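Local coordinates for Ras GTPase-activating-like protein IQGAP2 (PDB 5CJP) that probably binds GTP-loaded Rho-family GTPases such as Cdc42 through its GAP-related domain, as a scaffold rather than an activator of their GTP hydrolysis, at residues L198-R203 against C312-P317. Residues are numbered along the deposited sequence; the frame is centred on the assembly and turned at random.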
# COMPACT_ATOMS: atom_id res chain seq x y z
N LEU E 198 25.07 19.30 -5.05
CA LEU E 198 25.32 17.88 -5.08
C LEU E 198 25.19 17.33 -3.66
O LEU E 198 25.36 18.06 -2.68
CB LEU E 198 26.74 17.57 -5.61
CG LEU E 198 26.98 17.57 -7.11
CD1 LEU E 198 28.32 16.95 -7.39
CD2 LEU E 198 25.90 16.77 -7.81
N PRO E 199 24.88 16.05 -3.52
CA PRO E 199 24.72 15.44 -2.19
C PRO E 199 26.07 15.28 -1.51
O PRO E 199 27.05 14.89 -2.16
CB PRO E 199 24.09 14.08 -2.49
CG PRO E 199 23.40 14.29 -3.80
CD PRO E 199 24.38 15.15 -4.58
N TYR E 200 26.12 15.57 -0.21
CA TYR E 200 27.36 15.41 0.56
C TYR E 200 27.93 13.99 0.38
O TYR E 200 29.10 13.83 0.01
CB TYR E 200 27.12 15.65 2.05
CG TYR E 200 28.30 15.20 2.89
CD1 TYR E 200 29.51 15.88 2.86
CD2 TYR E 200 28.23 14.02 3.64
CE1 TYR E 200 30.63 15.40 3.54
CE2 TYR E 200 29.34 13.53 4.32
CZ TYR E 200 30.54 14.22 4.27
OH TYR E 200 31.65 13.73 4.94
N GLY E 201 27.10 12.98 0.66
CA GLY E 201 27.53 11.59 0.55
C GLY E 201 28.17 11.23 -0.79
O GLY E 201 29.17 10.50 -0.84
N LEU E 202 27.61 11.71 -1.88
CA LEU E 202 28.18 11.44 -3.19
C LEU E 202 29.56 12.11 -3.31
O LEU E 202 30.51 11.52 -3.84
CB LEU E 202 27.26 11.96 -4.29
CG LEU E 202 27.78 11.79 -5.71
CD1 LEU E 202 28.27 10.38 -5.88
CD2 LEU E 202 26.69 12.13 -6.73
N ARG E 203 29.66 13.35 -2.85
CA ARG E 203 30.91 14.09 -2.93
C ARG E 203 31.94 13.40 -2.06
O ARG E 203 33.13 13.34 -2.40
CB ARG E 203 30.75 15.55 -2.46
CG ARG E 203 30.07 16.47 -3.46
CD ARG E 203 30.06 17.92 -2.99
NE ARG E 203 31.36 18.59 -3.09
CZ ARG E 203 31.57 19.88 -2.80
NH1 ARG E 203 30.57 20.63 -2.40
NH2 ARG E 203 32.78 20.42 -2.93
N CYS E 312 35.56 16.74 -4.53
CA CYS E 312 36.21 16.04 -3.43
C CYS E 312 36.56 16.94 -2.23
O CYS E 312 36.95 16.46 -1.15
CB CYS E 312 37.49 15.36 -3.95
SG CYS E 312 37.32 14.42 -5.50
N ASN E 313 36.41 18.26 -2.41
CA ASN E 313 36.72 19.22 -1.36
C ASN E 313 35.65 19.21 -0.28
O ASN E 313 34.83 20.13 -0.19
CB ASN E 313 36.81 20.62 -1.97
CG ASN E 313 37.75 21.53 -1.21
OD1 ASN E 313 37.74 21.58 0.02
ND2 ASN E 313 38.57 22.27 -1.95
N VAL E 314 35.66 18.18 0.56
CA VAL E 314 34.63 18.10 1.58
C VAL E 314 35.13 17.39 2.84
O VAL E 314 36.03 16.55 2.76
CB VAL E 314 33.39 17.38 0.97
CG1 VAL E 314 33.47 15.87 1.13
CG2 VAL E 314 32.14 17.94 1.54
N PRO E 315 34.58 17.75 4.03
CA PRO E 315 34.95 17.18 5.34
C PRO E 315 34.67 15.68 5.47
O PRO E 315 33.99 15.10 4.63
CB PRO E 315 34.09 17.97 6.32
CG PRO E 315 33.88 19.27 5.63
CD PRO E 315 33.63 18.86 4.20
N GLU E 316 35.19 15.07 6.53
CA GLU E 316 34.91 13.66 6.77
C GLU E 316 33.54 13.65 7.44
O GLU E 316 33.13 14.64 8.06
CB GLU E 316 35.97 13.04 7.69
CG GLU E 316 37.35 12.81 7.06
CD GLU E 316 37.35 11.74 5.96
OE1 GLU E 316 37.06 10.55 6.24
OE2 GLU E 316 37.64 12.09 4.79
N PRO E 317 32.79 12.54 7.32
CA PRO E 317 31.47 12.45 7.93
C PRO E 317 31.41 12.68 9.43
O PRO E 317 30.43 13.24 9.94
CB PRO E 317 31.00 11.05 7.51
CG PRO E 317 32.28 10.32 7.21
CD PRO E 317 33.08 11.35 6.51
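This is a helix-to-loop contact in which Tyr200 and Arg203, on the first turn of helix 200-216 in the GAP-related region, meet the 312-317 connection between helices 294-311 and 317-320. The polar link across the two segments is a single hydrogen bond: the Tyr200 hydroxyl donates to Pro315 O over 2.7 Å. The C=O...donor angle is 129°, and the donor stands 42° out of the carbonyl plane. A chi1 of 167° turns the Tyr200 ring off the helix beside its own carbonyl carbon, which carries the hydroxyl to the loop. Val314 CG2 lies 3.6 Å from Tyr200 CE1, near the ring plane, an apolar contact at the edge. Pro317 N, which carries no hydrogen, makes no bond to the hydroxyl, but Pro317 CB lies 4.4 Å from Tyr200 CE2. A phenylalanine here would probably leave Pro315 O without its hydroxyl donor and the ring tip less firmly tied to the loop. At the other end of the loop, Arg203 NH2 comes within 3.4 Å of Asn313 O at an angle too poor for a bond; its guanidinium instead bonds to the carbonyls of Glu310 and Ala311, where helix 294-311 ends. Farther along helix 200-216, Lys207 forms a salt bridge with Glu316 and bonds to Val314 O. Leu65 of helix 58-79 touches both Tyr200 and Pro317, while Leu202 packs against Leu233 and Tyr237 of helix 222-243.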